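Local structure of CELL WALL surface anchor family protein (Streptococcus pneumoniae, 2WW8) at residues 750-762 with 794-807. The protein forms the adhesin of the pneumococcal pilus, a cell-wall-anchored surface protein that probably recognises host cells. Numbering follows the deposited sequence.
Sequences PLRGAVFSLQKQH and LSDGKYRLFENSEP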
ATOM      1  N   PRO A 750      87.201  26.409  32.322  1.00 19.15           N
ATOM      2  CA  PRO A 750      86.243  25.853  33.293  1.00 18.28           C
ATOM      3  C   PRO A 750      86.851  25.538  34.655  1.00 18.51           C
ATOM      4  O   PRO A 750      88.022  25.137  34.717  1.00 18.67           O
ATOM      5  CB  PRO A 750      85.769  24.562  32.612  1.00 17.67           C
ATOM      6  CG  PRO A 750      86.944  24.173  31.685  1.00 18.12           C
ATOM      7  CD  PRO A 750      87.433  25.501  31.170  1.00 17.49           C
ATOM      8  N   LEU A 751      86.083  25.727  35.727  1.00 18.14           N
ATOM      9  CA  LEU A 751      86.596  25.558  37.096  1.00 18.65           C
ATOM     10  C   LEU A 751      85.917  24.489  37.937  1.00 18.72           C
ATOM     11  O   LEU A 751      84.694  24.487  38.087  1.00 18.36           O
ATOM     12  CB  LEU A 751      86.565  26.871  37.912  1.00 17.54           C
ATOM     13  CG  LEU A 751      87.357  28.089  37.418  1.00 16.27           C
ATOM     14  CD1 LEU A 751      87.111  29.311  38.325  1.00 14.34           C
ATOM     15  CD2 LEU A 751      88.815  27.723  37.355  1.00 14.99           C
ATOM     16  N   ARG A 752      86.738  23.622  38.526  1.00 19.25           N
ATOM     17  CA  ARG A 752      86.239  22.513  39.344  1.00 20.61           C
ATOM     18  C   ARG A 752      86.205  22.980  40.800  1.00 20.25           C
ATOM     19  O   ARG A 752      87.071  23.733  41.248  1.00 19.58           O
ATOM     20  CB  ARG A 752      87.190  21.315  39.261  1.00 21.31           C
ATOM     21  CG  ARG A 752      86.857  20.105  40.129  1.00 26.99           C
ATOM     22  CD  ARG A 752      87.988  19.056  40.027  1.00 35.45           C
ATOM     23  NE  ARG A 752      89.295  19.667  40.304  1.00 44.53           N
ATOM     24  CZ  ARG A 752      90.374  19.048  40.807  1.00 49.87           C
ATOM     25  NH1 ARG A 752      90.372  17.748  41.127  1.00 47.23           N
ATOM     26  NH2 ARG A 752      91.494  19.749  40.995  1.00 50.00           N
ATOM     27  N   GLY A 753      85.211  22.531  41.545  1.00 19.42           N
ATOM     28  CA  GLY A 753      85.260  22.753  42.967  1.00 20.30           C
ATOM     29  C   GLY A 753      84.539  23.991  43.465  1.00 20.25           C
ATOM     30  O   GLY A 753      84.656  24.294  44.646  1.00 20.46           O
ATOM     31  N   ALA A 754      83.795  24.707  42.615  1.00 19.67           N
ATOM     32  CA  ALA A 754      82.921  25.774  43.152  1.00 19.39           C
ATOM     33  C   ALA A 754      81.628  25.126  43.647  1.00 19.28           C
ATOM     34  O   ALA A 754      81.230  24.088  43.120  1.00 20.10           O
ATOM     35  CB  ALA A 754      82.606  26.868  42.091  1.00 18.05           C
ATOM     36  N   VAL A 755      80.962  25.746  44.609  1.00 18.04           N
ATOM     37  CA  VAL A 755      79.735  25.187  45.191  1.00 17.89           C
ATOM     38  C   VAL A 755      78.598  26.207  45.085  1.00 17.60           C
ATOM     39  O   VAL A 755      78.747  27.360  45.480  1.00 18.42           O
ATOM     40  CB  VAL A 755      79.958  24.764  46.652  1.00 16.85           C
ATOM     41  CG1 VAL A 755      78.652  24.315  47.306  1.00 17.16           C
ATOM     42  CG2 VAL A 755      81.057  23.668  46.747  1.00 18.16           C
ATOM     43  N   PHE A 756      77.462  25.800  44.533  1.00 17.41           N
ATOM     44  CA  PHE A 756      76.347  26.713  44.300  1.00 18.01           C
ATOM     45  C   PHE A 756      75.060  26.079  44.811  1.00 19.00           C
ATOM     46  O   PHE A 756      74.993  24.851  44.914  1.00 18.55           O
ATOM     47  CB  PHE A 756      76.160  26.918  42.799  1.00 17.59           C
ATOM     48  CG  PHE A 756      77.225  27.788  42.156  1.00 16.94           C
ATOM     49  CD1 PHE A 756      78.486  27.282  41.888  1.00 16.09           C
ATOM     50  CD2 PHE A 756      76.945  29.095  41.790  1.00 17.99           C
ATOM     51  CE1 PHE A 756      79.452  28.050  41.279  1.00 15.79           C
ATOM     52  CE2 PHE A 756      77.921  29.894  41.189  1.00 15.64           C
ATOM     53  CZ  PHE A 756      79.167  29.370  40.929  1.00 13.29           C
ATOM     54  N   SER A 757      74.056  26.909  45.084  1.00 18.45           N
ATOM     55  CA  SER A 757      72.753  26.430  45.477  1.00 19.30           C
ATOM     56  C   SER A 757      71.738  27.221  44.678  1.00 20.42           C
ATOM     57  O   SER A 757      71.820  28.443  44.619  1.00 20.50           O
ATOM     58  CB  SER A 757      72.537  26.615  46.981  1.00 19.53           C
ATOM     59  OG  SER A 757      73.370  25.722  47.701  1.00 17.75           O
ATOM     60  N   LEU A 758      70.784  26.516  44.072  1.00 21.25           N
ATOM     61  CA  LEU A 758      69.680  27.135  43.332  1.00 22.43           C
ATOM     62  C   LEU A 758      68.483  27.385  44.252  1.00 23.17           C
ATOM     63  O   LEU A 758      67.917  26.433  44.782  1.00 23.82           O
ATOM     64  CB  LEU A 758      69.277  26.262  42.135  1.00 20.63           C
ATOM     65  CG  LEU A 758      68.265  26.811  41.117  1.00 21.57           C
ATOM     66  CD1 LEU A 758      68.478  28.280  40.702  1.00 17.65           C
ATOM     67  CD2 LEU A 758      68.206  25.882  39.873  1.00 15.41           C
ATOM     68  N   GLN A 759      68.110  28.648  44.453  1.00 23.99           N
ATOM     69  CA  GLN A 759      66.945  28.971  45.280  1.00 24.57           C
ATOM     70  C   GLN A 759      65.712  29.256  44.442  1.00 25.29           C
ATOM     71  O   GLN A 759      65.825  29.715  43.306  1.00 23.87           O
ATOM     72  CB  GLN A 759      67.212  30.174  46.179  1.00 25.37           C
ATOM     73  CG  GLN A 759      68.468  30.037  47.032  1.00 27.41           C
ATOM     74  CD  GLN A 759      68.258  29.130  48.219  1.00 32.09           C
ATOM     75  OE1 GLN A 759      68.521  27.923  48.177  1.00 32.40           O
ATOM     76  NE2 GLN A 759      67.749  29.717  49.298  1.00 34.30           N
ATOM     77  N   LYS A 760      64.538  28.979  45.010  1.00 25.98           N
ATOM     78  CA  LYS A 760      63.262  29.267  44.357  1.00 26.64           C
ATOM     79  C   LYS A 760      62.422  30.190  45.224  1.00 27.46           C
ATOM     80  O   LYS A 760      62.444  30.064  46.444  1.00 26.98           O
ATOM     81  CB  LYS A 760      62.471  27.993  44.038  1.00 26.97           C
ATOM     82  CG  LYS A 760      61.396  28.225  42.977  1.00 25.00           C
ATOM     83  CD  LYS A 760      60.707  26.937  42.558  1.00 26.54           C
ATOM     84  CE  LYS A 760      59.499  27.222  41.642  1.00 24.72           C
ATOM     85  NZ  LYS A 760      58.571  28.266  42.181  1.00 20.62           N
ATOM     86  N   GLN A 761      61.714  31.123  44.593  1.00 28.69           N
ATOM     87  CA  GLN A 761      60.822  32.027  45.305  1.00 30.86           C
ATOM     88  C   GLN A 761      59.712  31.195  45.970  1.00 32.05           C
ATOM     89  O   GLN A 761      59.174  30.266  45.364  1.00 31.13           O
ATOM     90  CB  GLN A 761      60.258  33.072  44.338  1.00 30.85           C
ATOM     91  CG  GLN A 761      59.381  34.169  44.953  1.00 31.32           C
ATOM     92  CD  GLN A 761      58.862  35.138  43.895  1.00 31.58           C
ATOM     93  OE1 GLN A 761      58.363  34.721  42.846  1.00 33.08           O
ATOM     94  NE2 GLN A 761      58.990  36.434  44.157  1.00 29.38           N
ATOM     95  N   HIS A 762      59.408  31.497  47.230  1.00 34.11           N
ATOM     96  CA  HIS A 762      58.318  30.819  47.930  1.00 36.09           C
ATOM     97  C   HIS A 762      56.967  31.262  47.341  1.00 36.95           C
ATOM     98  O   HIS A 762      56.749  32.464  47.147  1.00 36.73           O
ATOM     99  CB  HIS A 762      58.390  31.036  49.453  1.00 36.66           C
ATOM    100  CG  HIS A 762      57.316  30.316  50.220  1.00 38.46           C
ATOM    101  ND1 HIS A 762      56.387  30.970  51.005  1.00 40.04           N
ATOM    102  CD2 HIS A 762      57.013  28.996  50.301  1.00 39.27           C
ATOM    103  CE1 HIS A 762      55.568  30.085  51.547  1.00 39.73           C
ATOM    104  NE2 HIS A 762      55.919  28.881  51.127  1.00 39.66           N
ATOM    105  N   LEU A 794      62.724  22.003  35.922  1.00 18.46           N
ATOM    106  CA  LEU A 794      62.408  23.145  36.771  1.00 18.56           C
ATOM    107  C   LEU A 794      60.979  23.650  36.561  1.00 18.43           C
ATOM    108  O   LEU A 794      60.597  23.937  35.431  1.00 18.03           O
ATOM    109  CB  LEU A 794      63.399  24.280  36.514  1.00 17.93           C
ATOM    110  CG  LEU A 794      64.898  24.127  36.798  1.00 17.52           C
ATOM    111  CD1 LEU A 794      65.518  25.478  36.473  1.00 13.73           C
ATOM    112  CD2 LEU A 794      65.218  23.709  38.248  1.00 15.40           C
ATOM    113  N   SER A 795      60.225  23.769  37.654  1.00 18.90           N
ATOM    114  CA  SER A 795      58.867  24.330  37.658  1.00 20.38           C
ATOM    115  C   SER A 795      58.857  25.824  37.348  1.00 20.70           C
ATOM    116  O   SER A 795      59.879  26.518  37.492  1.00 19.61           O
ATOM    117  CB  SER A 795      58.221  24.174  39.035  1.00 20.06           C
ATOM    118  OG  SER A 795      58.661  22.973  39.643  1.00 23.52           O
ATOM    119  N   ASP A 796      57.681  26.323  36.970  1.00 20.26           N
ATOM    120  CA  ASP A 796      57.529  27.759  36.745  1.00 20.52           C
ATOM    121  C   ASP A 796      57.783  28.609  37.993  1.00 20.73           C
ATOM    122  O   ASP A 796      57.519  28.160  39.113  1.00 19.95           O
ATOM    123  CB  ASP A 796      56.167  28.058  36.126  1.00 20.36           C
ATOM    124  CG  ASP A 796      56.144  27.777  34.632  1.00 20.53           C
ATOM    125  OD1 ASP A 796      56.992  26.989  34.141  1.00 17.82           O
ATOM    126  OD2 ASP A 796      55.266  28.372  33.963  1.00 22.16           O
ATOM    127  N   GLY A 797      58.319  29.814  37.793  1.00 20.73           N
ATOM    128  CA  GLY A 797      58.496  30.772  38.886  1.00 20.57           C
ATOM    129  C   GLY A 797      59.848  31.460  38.846  1.00 21.05           C
ATOM    130  O   GLY A 797      60.561  31.369  37.843  1.00 20.40           O
ATOM    131  N   LYS A 798      60.171  32.150  39.938  1.00 20.04           N
ATOM    132  CA  LYS A 798      61.407  32.916  40.077  1.00 20.17           C
ATOM    133  C   LYS A 798      62.517  32.156  40.828  1.00 19.72           C
ATOM    134  O   LYS A 798      62.250  31.484  41.833  1.00 18.97           O
ATOM    135  CB  LYS A 798      61.108  34.257  40.742  1.00 20.76           C
ATOM    136  CG  LYS A 798      60.021  35.103  40.091  1.00 20.92           C
ATOM    137  CD  LYS A 798      60.210  36.558  40.495  1.00 23.10           C
ATOM    138  CE  LYS A 798      58.928  37.364  40.400  1.00 25.67           C
ATOM    139  NZ  LYS A 798      58.650  37.587  38.963  1.00 26.97           N
ATOM    140  N   TYR A 799      63.747  32.265  40.310  1.00 19.62           N
ATOM    141  CA  TYR A 799      64.937  31.558  40.790  1.00 18.98           C
ATOM    142  C   TYR A 799      66.097  32.528  40.994  1.00 18.65           C
ATOM    143  O   TYR A 799      66.207  33.553  40.288  1.00 17.18           O
ATOM    144  CB  TYR A 799      65.398  30.465  39.822  1.00 18.57           C
ATOM    145  CG  TYR A 799      64.438  29.295  39.707  1.00 22.92           C
ATOM    146  CD1 TYR A 799      63.297  29.404  38.925  1.00 21.60           C
ATOM    147  CD2 TYR A 799      64.662  28.086  40.386  1.00 23.50           C
ATOM    148  CE1 TYR A 799      62.394  28.344  38.821  1.00 25.36           C
ATOM    149  CE2 TYR A 799      63.771  27.021  40.281  1.00 22.39           C
ATOM    150  CZ  TYR A 799      62.638  27.159  39.487  1.00 24.62           C
ATOM    151  OH  TYR A 799      61.709  26.146  39.329  1.00 25.49           O
ATOM    152  N   ARG A 800      66.942  32.171  41.967  1.00 18.53           N
ATOM    153  CA  ARG A 800      68.173  32.894  42.327  1.00 19.31           C
ATOM    154  C   ARG A 800      69.277  31.868  42.569  1.00 19.17           C
ATOM    155  O   ARG A 800      69.133  31.022  43.462  1.00 19.06           O
ATOM    156  CB  ARG A 800      68.009  33.736  43.602  1.00 19.13           C
ATOM    157  CG  ARG A 800      67.255  35.035  43.409  1.00 21.13           C
ATOM    158  CD  ARG A 800      67.012  35.760  44.732  1.00 22.54           C
ATOM    159  NE  ARG A 800      66.259  36.994  44.504  1.00 25.82           N
ATOM    160  CZ  ARG A 800      65.911  37.878  45.444  1.00 29.30           C
ATOM    161  NH1 ARG A 800      66.257  37.714  46.717  1.00 27.22           N
ATOM    162  NH2 ARG A 800      65.206  38.957  45.117  1.00 30.04           N
ATOM    163  N   LEU A 801      70.340  31.938  41.767  1.00 18.16           N
ATOM    164  CA  LEU A 801      71.477  31.029  41.929  1.00 19.07           C
ATOM    165  C   LEU A 801      72.518  31.709  42.843  1.00 19.00           C
ATOM    166  O   LEU A 801      72.896  32.869  42.623  1.00 20.40           O
ATOM    167  CB  LEU A 801      72.061  30.614  40.573  1.00 18.09           C
ATOM    168  CG  LEU A 801      73.384  29.842  40.649  1.00 16.61           C
ATOM    169  CD1 LEU A 801      73.256  28.372  41.020  1.00 16.32           C
ATOM    170  CD2 LEU A 801      74.021  29.954  39.299  1.00 16.95           C
ATOM    171  N   PHE A 802      72.931  31.012  43.900  1.00 18.54           N
ATOM    172  CA  PHE A 802      73.887  31.567  44.856  1.00 19.05           C
ATOM    173  C   PHE A 802      75.175  30.790  44.708  1.00 18.20           C
ATOM    174  O   PHE A 802      75.137  29.555  44.577  1.00 17.56           O
ATOM    175  CB  PHE A 802      73.422  31.429  46.321  1.00 19.91           C
ATOM    176  CG  PHE A 802      72.375  32.421  46.745  1.00 20.52           C
ATOM    177  CD1 PHE A 802      71.069  32.353  46.240  1.00 21.78           C
ATOM    178  CD2 PHE A 802      72.674  33.411  47.668  1.00 21.45           C
ATOM    179  CE1 PHE A 802      70.062  33.280  46.633  1.00 21.33           C
ATOM    180  CE2 PHE A 802      71.676  34.350  48.088  1.00 25.17           C
ATOM    181  CZ  PHE A 802      70.363  34.297  47.561  1.00 20.96           C
ATOM    182  N   GLU A 803      76.291  31.528  44.757  1.00 17.78           N
ATOM    183  CA  GLU A 803      77.604  30.895  44.929  1.00 17.40           C
ATOM    184  C   GLU A 803      77.898  30.641  46.401  1.00 17.18           C
ATOM    185  O   GLU A 803      78.044  31.585  47.187  1.00 18.42           O
ATOM    186  CB  GLU A 803      78.726  31.743  44.311  1.00 17.35           C
ATOM    187  CG  GLU A 803      80.139  31.198  44.497  1.00 15.61           C
ATOM    188  CD  GLU A 803      81.079  31.622  43.383  1.00 20.78           C
ATOM    189  OE1 GLU A 803      80.661  32.381  42.471  1.00 25.40           O
ATOM    190  OE2 GLU A 803      82.245  31.182  43.420  1.00 19.85           O
ATOM    191  N   ASN A 804      78.000  29.383  46.815  1.00 17.00           N
ATOM    192  CA  ASN A 804      78.248  29.195  48.260  1.00 17.00           C
ATOM    193  C   ASN A 804      79.739  29.392  48.535  1.00 17.32           C
ATOM    194  O   ASN A 804      80.101  30.037  49.526  1.00 16.31           O
ATOM    195  CB  ASN A 804      77.754  27.840  48.783  1.00 16.51           C
ATOM    196  CG  ASN A 804      76.265  27.623  48.523  1.00 19.57           C
ATOM    197  OD1 ASN A 804      75.873  26.813  47.679  1.00 22.79           O
ATOM    198  ND2 ASN A 804      75.424  28.364  49.246  1.00 20.64           N
ATOM    199  N   SER A 805      80.584  28.850  47.655  1.00 16.14           N
ATOM    200  CA  SER A 805      82.022  28.993  47.823  1.00 16.97           C
ATOM    201  C   SER A 805      82.770  28.946  46.481  1.00 18.06           C
ATOM    202  O   SER A 805      82.446  28.159  45.591  1.00 18.47           O
ATOM    203  CB  SER A 805      82.552  27.938  48.795  1.00 17.56           C
ATOM    204  OG  SER A 805      82.619  26.652  48.214  1.00 17.73           O
ATOM    205  N   GLU A 806      83.736  29.841  46.323  1.00 17.03           N
ATOM    206  CA  GLU A 806      84.617  29.908  45.165  1.00 17.42           C
ATOM    207  C   GLU A 806      85.517  28.660  45.129  1.00 16.16           C
ATOM    208  O   GLU A 806      85.721  27.994  46.138  1.00 16.58           O
ATOM    209  CB  GLU A 806      85.490  31.163  45.294  1.00 16.44           C
ATOM    210  CG  GLU A 806      86.715  30.956  46.201  1.00 18.48           C
ATOM    211  CD  GLU A 806      86.434  31.016  47.713  1.00 22.99           C
ATOM    212  OE1 GLU A 806      85.316  31.408  48.157  1.00 24.92           O
ATOM    213  OE2 GLU A 806      87.369  30.674  48.470  1.00 19.55           O
ATOM    214  N   PRO A 807      86.107  28.348  43.980  1.00 15.43           N
ATOM    215  CA  PRO A 807      87.074  27.257  44.047  1.00 14.58           C
ATOM    216  C   PRO A 807      88.425  27.707  44.573  1.00 13.20           C
ATOM    217  O   PRO A 807      88.669  28.911  44.578  1.00 13.71           O
ATOM    218  CB  PRO A 807      87.226  26.845  42.586  1.00 15.13           C
ATOM    219  CG  PRO A 807      86.339  27.673  41.830  1.00 14.48           C
ATOM    220  CD  PRO A 807      85.965  28.880  42.614  1.00 15.74           C
TER
HETATM  221  O   HOH W   1      84.652  25.688  46.959  1.00 26.92           O
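Val-755 faces both Asn-804 and Ser-805, a classic beta bulge in the antiparallel pair of strands 755-761 and 797-805, which belongs to one sheet of a prealbumin-like (CNA_B-type) domain. The evidence is a one-residue register shift and the bond from Ser-805 N to Val-755 O at 3.2 Å; Asn-804 N also approaches this carbonyl, unusually closely. Beyond it, regular pairing resumes, and Phe-756, Leu-758, Leu-801 and Tyr-799 share the face turned to the second sheet, where Phe-756 and Leu-801 also touch Ile-852 of strand 849-854. On this face Leu-801 CD1 packs 3.7 Å from Phe-756 CB, and Glu-803 CG lies over one face of the Phe-756 ring near its rim. Leu-758, with CG anti to the backbone N (chi1 -172°), sends CD1 against Tyr-799 CD2 at 3.8 Å, while its CD2 meets Leu-794 CD2 tip to tip. Lys-760 slants over one face of the Tyr-799 ring, from CE2 toward OH: its CG stands 4.0 Å from the ring centroid and 20° off the normal, a CH-pi contact. Tyr-799 OH bonds to Ser-795 O at 2.6 Å, tethering the ring's far end. At the other end, beyond Ser-805, Pro-807 CG sits between Leu-751 CD1 and Ala-754 CB. On the reverse face, the Gln-759 CG bump abuts Phe-802 CD1 at 3.6 Å, and Ser-757 OG donates to Asn-804 OD1 at 2.7 Å while also bonding Asn-780 N.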